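Long-range contacts in 336aa long hypothetical dTDP-glucose 4,6-dehydratase (Pyrococcus horikoshii, PDB 2HUN), which binds NAD(+) in a Rossmann fold and probably converts dTDP-glucose to dTDP-4-keto-6-deoxyglucose: residues K5-G10 / E31-D36; T179-P184 / D216-E221. All blocks are in the same frame, centred on the assembly; numbering follows the deposited sequence.

Contact 1 (K5-G10 / E31-D36); sequences KLLVTG and EVINID. With NAD (nicotinamide-adenine-dinucleotide), chain C.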
loop_
_atom_site.group_PDB
_atom_site.type_symbol
_atom_site.label_atom_id
_atom_site.label_comp_id
_atom_site.label_asym_id
_atom_site.label_seq_id
_atom_site.Cartn_x
_atom_site.Cartn_y
_atom_site.Cartn_z
ATOM N N LYS A 5 3.717 -15.085 -25.301
ATOM C CA LYS A 5 3.292 -16.070 -24.303
ATOM C C LYS A 5 2.896 -15.301 -23.046
ATOM O O LYS A 5 3.691 -14.527 -22.515
ATOM C CB LYS A 5 4.428 -17.028 -23.933
ATOM C CG LYS A 5 5.102 -17.734 -25.093
ATOM C CD LYS A 5 6.114 -18.745 -24.565
ATOM C CE LYS A 5 7.234 -18.973 -25.564
ATOM N NZ LYS A 5 6.711 -19.334 -26.903
ATOM N N LEU A 6 1.681 -15.524 -22.558
ATOM C CA LEU A 6 1.223 -14.826 -21.365
ATOM C C LEU A 6 0.950 -15.740 -20.190
ATOM O O LEU A 6 0.457 -16.854 -20.353
ATOM C CB LEU A 6 -0.070 -14.054 -21.645
ATOM C CG LEU A 6 -0.117 -12.989 -22.739
ATOM C CD1 LEU A 6 -1.538 -12.424 -22.812
ATOM C CD2 LEU A 6 0.892 -11.888 -22.451
ATOM N N LEU A 7 1.279 -15.248 -19.002
ATOM C CA LEU A 7 0.990 -15.959 -17.772
ATOM C C LEU A 7 -0.171 -15.158 -17.199
ATOM O O LEU A 7 -0.018 -13.971 -16.916
ATOM C CB LEU A 7 2.161 -15.896 -16.789
ATOM C CG LEU A 7 1.803 -16.479 -15.417
ATOM C CD1 LEU A 7 1.591 -17.994 -15.544
ATOM C CD2 LEU A 7 2.906 -16.172 -14.411
ATOM N N VAL A 8 -1.334 -15.783 -17.070
ATOM C CA VAL A 8 -2.499 -15.106 -16.513
ATOM C C VAL A 8 -2.810 -15.703 -15.146
ATOM O O VAL A 8 -3.169 -16.878 -15.056
ATOM C CB VAL A 8 -3.750 -15.275 -17.415
ATOM C CG1 VAL A 8 -4.967 -14.652 -16.736
ATOM C CG2 VAL A 8 -3.513 -14.628 -18.790
ATOM N N THR A 9 -2.658 -14.911 -14.082
ATOM C CA THR A 9 -2.954 -15.411 -12.738
ATOM C C THR A 9 -4.437 -15.181 -12.459
ATOM O O THR A 9 -5.028 -14.205 -12.934
ATOM C CB THR A 9 -2.115 -14.698 -11.630
ATOM O OG1 THR A 9 -2.594 -13.362 -11.441
ATOM C CG2 THR A 9 -0.628 -14.662 -12.012
ATOM N N GLY A 10 -5.032 -16.087 -11.693
ATOM C CA GLY A 10 -6.444 -15.979 -11.375
ATOM C C GLY A 10 -7.300 -16.124 -12.618
ATOM O O GLY A 10 -8.408 -15.593 -12.689
ATOM N N GLU A 31 -0.102 -17.538 -26.683
ATOM C CA GLU A 31 -0.261 -18.693 -25.812
ATOM C C GLU A 31 -0.543 -18.237 -24.386
ATOM O O GLU A 31 -0.058 -17.194 -23.946
ATOM C CB GLU A 31 0.998 -19.554 -25.828
ATOM C CG GLU A 31 1.258 -20.261 -27.142
ATOM C CD GLU A 31 2.546 -21.058 -27.111
ATOM O OE1 GLU A 31 2.704 -21.894 -26.199
ATOM O OE2 GLU A 31 3.403 -20.845 -27.994
ATOM N N VAL A 32 -1.318 -19.031 -23.660
ATOM C CA VAL A 32 -1.662 -18.692 -22.296
ATOM C C VAL A 32 -1.429 -19.812 -21.289
ATOM O O VAL A 32 -1.769 -20.970 -21.527
ATOM C CB VAL A 32 -3.139 -18.274 -22.196
ATOM C CG1 VAL A 32 -3.557 -18.197 -20.733
ATOM C CG2 VAL A 32 -3.351 -16.930 -22.889
ATOM N N ILE A 33 -0.828 -19.449 -20.167
ATOM C CA ILE A 33 -0.616 -20.375 -19.078
ATOM C C ILE A 33 -1.418 -19.734 -17.965
ATOM O O ILE A 33 -1.133 -18.604 -17.567
ATOM C CB ILE A 33 0.843 -20.450 -18.623
ATOM C CG1 ILE A 33 1.709 -21.074 -19.715
ATOM C CG2 ILE A 33 0.924 -21.256 -17.336
ATOM C CD1 ILE A 33 3.191 -21.063 -19.385
ATOM N N ASN A 34 -2.426 -20.445 -17.481
ATOM C CA ASN A 34 -3.284 -19.946 -16.422
ATOM C C ASN A 34 -2.939 -20.588 -15.088
ATOM O O ASN A 34 -3.056 -21.801 -14.926
ATOM C CB ASN A 34 -4.758 -20.214 -16.795
ATOM C CG ASN A 34 -5.712 -20.027 -15.629
ATOM O OD1 ASN A 34 -5.400 -19.347 -14.659
ATOM N ND2 ASN A 34 -6.900 -20.621 -15.735
ATOM N N ILE A 35 -2.488 -19.777 -14.138
ATOM C CA ILE A 35 -2.163 -20.294 -12.821
ATOM C C ILE A 35 -3.273 -19.814 -11.901
ATOM O O ILE A 35 -3.528 -18.618 -11.779
ATOM C CB ILE A 35 -0.773 -19.805 -12.325
ATOM C CG1 ILE A 35 -0.510 -20.348 -10.921
ATOM C CG2 ILE A 35 -0.695 -18.284 -12.355
ATOM C CD1 ILE A 35 0.883 -20.064 -10.396
ATOM N N ASP A 36 -3.965 -20.769 -11.297
ATOM C CA ASP A 36 -5.067 -20.469 -10.412
ATOM C C ASP A 36 -5.045 -21.542 -9.358
ATOM O O ASP A 36 -4.813 -22.713 -9.623
ATOM C CB ASP A 36 -6.395 -20.500 -11.171
ATOM C CG ASP A 36 -7.505 -19.743 -10.450
ATOM O OD1 ASP A 36 -7.939 -20.183 -9.370
ATOM O OD2 ASP A 36 -7.942 -18.696 -10.976
HETATM P PA NAD C . -12.807 -13.868 -8.741
HETATM O O1A NAD C . -13.013 -13.987 -7.289
HETATM O O2A NAD C . -13.900 -14.263 -9.673
HETATM O O5B NAD C . -11.527 -14.761 -9.111
HETATM C C5B NAD C . -10.249 -14.617 -8.475
HETATM C C4B NAD C . -9.411 -15.761 -9.062
HETATM O O4B NAD C . -8.066 -15.711 -8.547
HETATM C C3B NAD C . -9.994 -17.147 -8.665
HETATM O O3B NAD C . -10.037 -18.017 -9.808
HETATM C C2B NAD C . -9.061 -17.603 -7.528
HETATM O O2B NAD C . -8.949 -19.012 -7.324
HETATM C C1B NAD C . -7.737 -16.948 -7.923
HETATM N N9A NAD C . -6.832 -16.679 -6.783
HETATM C C8A NAD C . -7.091 -16.001 -5.650
HETATM N N7A NAD C . -6.001 -15.990 -4.884
HETATM C C5A NAD C . -5.037 -16.656 -5.512
HETATM C C6A NAD C . -3.686 -16.985 -5.214
HETATM N N6A NAD C . -3.081 -16.628 -4.090
HETATM N N1A NAD C . -2.976 -17.736 -6.181
HETATM C C2A NAD C . -3.599 -18.131 -7.375
HETATM N N3A NAD C . -4.873 -17.822 -7.653
HETATM C C4A NAD C . -5.567 -17.099 -6.737
HETATM O O3 NAD C . -12.623 -12.306 -8.971
HETATM P PN NAD C . -12.423 -11.345 -10.213
HETATM O O1N NAD C . -13.599 -10.435 -10.090
HETATM O O2N NAD C . -12.343 -12.088 -11.487
HETATM O O5D NAD C . -11.129 -10.452 -9.839
HETATM C C5D NAD C . -9.957 -10.356 -10.654
HETATM C C4D NAD C . -9.147 -9.108 -10.222
HETATM O O4D NAD C . -9.823 -7.901 -10.612
HETATM C C3D NAD C . -8.913 -9.051 -8.706
HETATM O O3D NAD C . -7.536 -8.657 -8.471
HETATM C C2D NAD C . -9.921 -7.969 -8.227
HETATM O O2D NAD C . -9.417 -7.313 -7.059
HETATM C C1D NAD C . -10.011 -7.071 -9.450
HETATM N N1N NAD C . -11.282 -6.332 -9.592
HETATM C C2N NAD C . -12.529 -6.989 -9.863
HETATM C C3N NAD C . -13.692 -6.210 -9.997
HETATM C C7N NAD C . -15.066 -6.849 -10.301
HETATM O O7N NAD C . -16.017 -6.108 -10.582
HETATM N N7N NAD C . -15.196 -8.170 -10.272
HETATM C C4N NAD C . -13.626 -4.800 -9.861
HETATM C C5N NAD C . -12.392 -4.172 -9.591
HETATM C C6N NAD C . -11.213 -4.924 -9.456
#

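Contact 2 (T179-P184 / D216-E221); sequences TNNYGP and DWLYVE. With NAD (nicotinamide-adenine-dinucleotide), chain C.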
loop_
_atom_site.group_PDB
_atom_site.type_symbol
_atom_site.label_atom_id
_atom_site.label_comp_id
_atom_site.label_asym_id
_atom_site.label_seq_id
_atom_site.Cartn_x
_atom_site.Cartn_y
_atom_site.Cartn_z
ATOM N N THR A 179 -13.640 -0.190 -12.220
ATOM C CA THR A 179 -14.859 -0.156 -11.433
ATOM C C THR A 179 -15.516 -1.533 -11.462
ATOM O O THR A 179 -14.862 -2.533 -11.748
ATOM C CB THR A 179 -15.834 0.897 -11.996
ATOM O OG1 THR A 179 -16.192 0.545 -13.335
ATOM C CG2 THR A 179 -15.173 2.264 -12.010
ATOM N N ASN A 180 -16.813 -1.581 -11.187
ATOM C CA ASN A 180 -17.539 -2.847 -11.151
ATOM C C ASN A 180 -17.728 -3.519 -12.506
ATOM O O ASN A 180 -18.277 -2.921 -13.428
ATOM C CB ASN A 180 -18.898 -2.625 -10.500
ATOM C CG ASN A 180 -18.785 -1.969 -9.149
ATOM O OD1 ASN A 180 -18.334 -2.584 -8.181
ATOM N ND2 ASN A 180 -19.178 -0.699 -9.077
ATOM N N ASN A 181 -17.264 -4.763 -12.619
ATOM C CA ASN A 181 -17.415 -5.525 -13.860
ATOM C C ASN A 181 -18.707 -6.339 -13.835
ATOM O O ASN A 181 -19.175 -6.751 -12.772
ATOM C CB ASN A 181 -16.255 -6.510 -14.058
ATOM C CG ASN A 181 -14.993 -5.852 -14.586
ATOM O OD1 ASN A 181 -14.345 -6.380 -15.493
ATOM N ND2 ASN A 181 -14.627 -4.708 -14.013
ATOM N N TYR A 182 -19.265 -6.573 -15.018
ATOM C CA TYR A 182 -20.471 -7.376 -15.176
ATOM C C TYR A 182 -20.405 -8.007 -16.562
ATOM O O TYR A 182 -19.764 -7.470 -17.469
ATOM C CB TYR A 182 -21.733 -6.513 -15.024
ATOM C CG TYR A 182 -21.996 -5.543 -16.153
ATOM C CD1 TYR A 182 -21.408 -4.280 -16.164
ATOM C CD2 TYR A 182 -22.840 -5.884 -17.209
ATOM C CE1 TYR A 182 -21.658 -3.373 -17.202
ATOM C CE2 TYR A 182 -23.095 -4.990 -18.248
ATOM C CZ TYR A 182 -22.503 -3.738 -18.238
ATOM O OH TYR A 182 -22.764 -2.851 -19.258
ATOM N N GLY A 183 -21.046 -9.160 -16.715
ATOM C CA GLY A 183 -21.031 -9.848 -17.989
ATOM C C GLY A 183 -20.967 -11.350 -17.783
ATOM O O GLY A 183 -21.196 -11.832 -16.668
ATOM N N PRO A 184 -20.636 -12.117 -18.834
ATOM C CA PRO A 184 -20.549 -13.581 -18.755
ATOM C C PRO A 184 -19.642 -14.099 -17.644
ATOM O O PRO A 184 -18.626 -13.484 -17.311
ATOM C CB PRO A 184 -20.027 -13.970 -20.138
ATOM C CG PRO A 184 -20.576 -12.873 -21.026
ATOM C CD PRO A 184 -20.329 -11.643 -20.197
ATOM N N ASP A 216 -20.130 2.637 -10.701
ATOM C CA ASP A 216 -19.867 2.674 -12.125
ATOM C C ASP A 216 -19.880 1.225 -12.609
ATOM O O ASP A 216 -19.297 0.345 -11.975
ATOM C CB ASP A 216 -18.501 3.318 -12.390
ATOM C CG ASP A 216 -18.217 3.498 -13.869
ATOM O OD1 ASP A 216 -18.957 4.263 -14.522
ATOM O OD2 ASP A 216 -17.261 2.872 -14.382
ATOM N N TRP A 217 -20.560 0.976 -13.721
ATOM C CA TRP A 217 -20.630 -0.371 -14.263
ATOM C C TRP A 217 -19.874 -0.460 -15.572
ATOM O O TRP A 217 -20.118 0.310 -16.505
ATOM C CB TRP A 217 -22.089 -0.801 -14.433
ATOM C CG TRP A 217 -22.789 -0.901 -13.110
ATOM C CD1 TRP A 217 -23.532 0.067 -12.495
ATOM C CD2 TRP A 217 -22.707 -1.992 -12.183
ATOM N NE1 TRP A 217 -23.911 -0.350 -11.241
ATOM C CE2 TRP A 217 -23.420 -1.612 -11.025
ATOM C CE3 TRP A 217 -22.095 -3.253 -12.217
ATOM C CZ2 TRP A 217 -23.539 -2.449 -9.910
ATOM C CZ3 TRP A 217 -22.214 -4.085 -11.105
ATOM C CH2 TRP A 217 -22.931 -3.676 -9.971
ATOM N N LEU A 218 -18.938 -1.401 -15.625
ATOM C CA LEU A 218 -18.108 -1.607 -16.805
ATOM C C LEU A 218 -18.280 -3.017 -17.366
ATOM O O LEU A 218 -18.022 -3.997 -16.664
ATOM C CB LEU A 218 -16.641 -1.376 -16.422
ATOM C CG LEU A 218 -15.526 -1.608 -17.443
ATOM C CD1 LEU A 218 -15.599 -0.555 -18.528
ATOM C CD2 LEU A 218 -14.181 -1.545 -16.736
ATOM N N TYR A 219 -18.706 -3.124 -18.623
ATOM C CA TYR A 219 -18.871 -4.444 -19.238
ATOM C C TYR A 219 -17.508 -5.133 -19.215
ATOM O O TYR A 219 -16.507 -4.546 -19.622
ATOM C CB TYR A 219 -19.377 -4.324 -20.679
ATOM C CG TYR A 219 -19.735 -5.667 -21.292
ATOM C CD1 TYR A 219 -20.664 -6.509 -20.677
ATOM C CD2 TYR A 219 -19.113 -6.114 -22.462
ATOM C CE1 TYR A 219 -20.962 -7.764 -21.205
ATOM C CE2 TYR A 219 -19.405 -7.367 -22.998
ATOM C CZ TYR A 219 -20.328 -8.189 -22.360
ATOM O OH TYR A 219 -20.591 -9.441 -22.858
ATOM N N VAL A 220 -17.466 -6.371 -18.735
ATOM C CA VAL A 220 -16.202 -7.090 -18.619
ATOM C C VAL A 220 -15.346 -7.108 -19.885
ATOM O O VAL A 220 -14.128 -6.942 -19.806
ATOM C CB VAL A 220 -16.422 -8.548 -18.120
ATOM C CG1 VAL A 220 -17.137 -9.384 -19.187
ATOM C CG2 VAL A 220 -15.084 -9.169 -17.738
ATOM N N GLU A 221 -15.954 -7.292 -21.053
ATOM C CA GLU A 221 -15.151 -7.309 -22.276
ATOM C C GLU A 221 -14.423 -5.970 -22.476
ATOM O O GLU A 221 -13.298 -5.940 -22.992
ATOM C CB GLU A 221 -16.009 -7.619 -23.510
ATOM C CG GLU A 221 -15.180 -7.967 -24.747
ATOM C CD GLU A 221 -16.013 -8.051 -26.013
ATOM O OE1 GLU A 221 -17.034 -8.768 -26.009
ATOM O OE2 GLU A 221 -15.649 -7.402 -27.017
HETATM P PA NAD C . -12.807 -13.868 -8.741
HETATM O O1A NAD C . -13.013 -13.987 -7.289
HETATM O O2A NAD C . -13.900 -14.263 -9.673
HETATM O O5B NAD C . -11.527 -14.761 -9.111
HETATM C C5B NAD C . -10.249 -14.617 -8.475
HETATM C C4B NAD C . -9.411 -15.761 -9.062
HETATM O O4B NAD C . -8.066 -15.711 -8.547
HETATM C C3B NAD C . -9.994 -17.147 -8.665
HETATM O O3B NAD C . -10.037 -18.017 -9.808
HETATM C C2B NAD C . -9.061 -17.603 -7.528
HETATM O O2B NAD C . -8.949 -19.012 -7.324
HETATM C C1B NAD C . -7.737 -16.948 -7.923
HETATM N N9A NAD C . -6.832 -16.679 -6.783
HETATM C C8A NAD C . -7.091 -16.001 -5.650
HETATM N N7A NAD C . -6.001 -15.990 -4.884
HETATM C C5A NAD C . -5.037 -16.656 -5.512
HETATM C C6A NAD C . -3.686 -16.985 -5.214
HETATM N N6A NAD C . -3.081 -16.628 -4.090
HETATM N N1A NAD C . -2.976 -17.736 -6.181
HETATM C C2A NAD C . -3.599 -18.131 -7.375
HETATM N N3A NAD C . -4.873 -17.822 -7.653
HETATM C C4A NAD C . -5.567 -17.099 -6.737
HETATM O O3 NAD C . -12.623 -12.306 -8.971
HETATM P PN NAD C . -12.423 -11.345 -10.213
HETATM O O1N NAD C . -13.599 -10.435 -10.090
HETATM O O2N NAD C . -12.343 -12.088 -11.487
HETATM O O5D NAD C . -11.129 -10.452 -9.839
HETATM C C5D NAD C . -9.957 -10.356 -10.654
HETATM C C4D NAD C . -9.147 -9.108 -10.222
HETATM O O4D NAD C . -9.823 -7.901 -10.612
HETATM C C3D NAD C . -8.913 -9.051 -8.706
HETATM O O3D NAD C . -7.536 -8.657 -8.471
HETATM C C2D NAD C . -9.921 -7.969 -8.227
HETATM O O2D NAD C . -9.417 -7.313 -7.059
HETATM C C1D NAD C . -10.011 -7.071 -9.450
HETATM N N1N NAD C . -11.282 -6.332 -9.592
HETATM C C2N NAD C . -12.529 -6.989 -9.863
HETATM C C3N NAD C . -13.692 -6.210 -9.997
HETATM C C7N NAD C . -15.066 -6.849 -10.301
HETATM O O7N NAD C . -16.017 -6.108 -10.582
HETATM N N7N NAD C . -15.196 -8.170 -10.272
HETATM C C4N NAD C . -13.626 -4.800 -9.861
HETATM C C5N NAD C . -12.392 -4.172 -9.591
HETATM C C6N NAD C . -11.213 -4.924 -9.456
HETATM O O HOH W 1 -21.375 -0.354 -19.133
#

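Contact 1 (K5-G10 / E31-D36)
Leu7 meets Ile33 and Ile35 across two adjacent parallel strands, 5-9 and 31-36, which with helix 14-26 form the first beta-alpha-beta unit of the Rossmann fold. In Leu7, chi1 of 172° sets CG beside the carbonyl carbon and chi2 of 68° turns CD1 to the neighbouring strand, 3.8 Å from Ile33 CG2, with Ile35 CG2 almost as near. On the same face Thr9 and Ile35 run side by side and touch through their CG2 methyls, while Thr9 OG1 is engaged by His81 and the backbone N of Ala83. Helix 66-74 covers Leu7 and Ile35. The other face, under helix 14-26, carries Val8 beside Val32, their side chains crossing at a slant in a looser touch, Val8 CG2 to Val32 CG1 4.1 Å. Five backbone hydrogen bonds in parallel register join the strands, from Leu6 N to Glu31 O at one end to Gly10 N on Ile35 O at the other. At the outer end Lys5 and Glu31 lie alongside and point the same way, forming a long salt bridge. At the cofactor end the backbone of Gly10, at positive phi, passes close against the ribose, its CA 3.3 Å from NAD O4B. Asp36 turns its carboxylate to the adenosine ribose: OD2, also held by Met12 N, accepts from O3B in a very short bond, and OD1, also bound by Leu38 N, accepts from NAD O2B at 2.6 Å.

Contact 2 (T179-P184 / D216-E221)
Tyr182 and Tyr219 form an offset edge-to-face pair, the edge of Tyr219 directed at the face of Tyr182, with planes at 64° and centroids 5.6 Å apart. They sit at the C-terminal ends of two parallel strands, 172-182 and 215-219, in the central sheet of the Rossmann fold. Tyr182 CG lies between its own N and carbonyl carbon (chi1 70°), folding the ring over the neighbouring strand: Tyr219 CA covers one face, and the Trp217 carbonyl carbon lies at the edge. The phenol is tethered through a water that bonds to Tyr182 OH and donates to Trp217 O. Trp217 in turn offers a face of its six-membered ring to Asn180 CB, a CH-pi contact 4.0 Å from the centroid, and helix 191-200 touches the same indole. The Asn180 amide folds back so that ND2 donates to Asp216 O, tilted from the carbonyl plane, alongside a weak bond from Asn180 N. Thr179 OG1 donates to Asp216 OD2 (2.8 Å) on its anti side; that carboxylate also takes the backbone N of Ala244 and Glu246. Beyond the tyrosines, Pro184 CD packs 4.0 Å from Val220 CG1 and lies near Tyr219 OH. Tyr219 occupies the N-cap position of helix 220-233, and Val220 N donates to Tyr182 O (2.8 Å), joining the helix start to the strand end. Asn181 side-chain OD1 goes to His223, whereas its backbone N meets NAD O7N at 2.7 Å and 173°. With Thr179 O 3.2 Å from NAD C4N, these backbone groups probably help fix the rotation of the carboxamide and the position of the nicotinamide ring, where hydride transfer is expected in this family.

Overall arrangement
From the N terminus, contact 1 comes first: strand 5-9 runs into helix 14-26 and returns as strand 31-36, closing a short crossover connection. The chain then lays down strands 56-60, 78-81 and 121-127 before reaching strand 172-182, where contact 2 opens; it closes at strand 215-219 after helix 191-200. The two loops are in series and neither nest nor cross. Both pairs belong to one mixed sheet, linked through strands 78-81 and 121-127, with centres about 21 Å apart and nearest atoms about 11 Å apart. NAD spans the gap: contact 1 meets its adenosine ribose, contact 2 its nicotinamide.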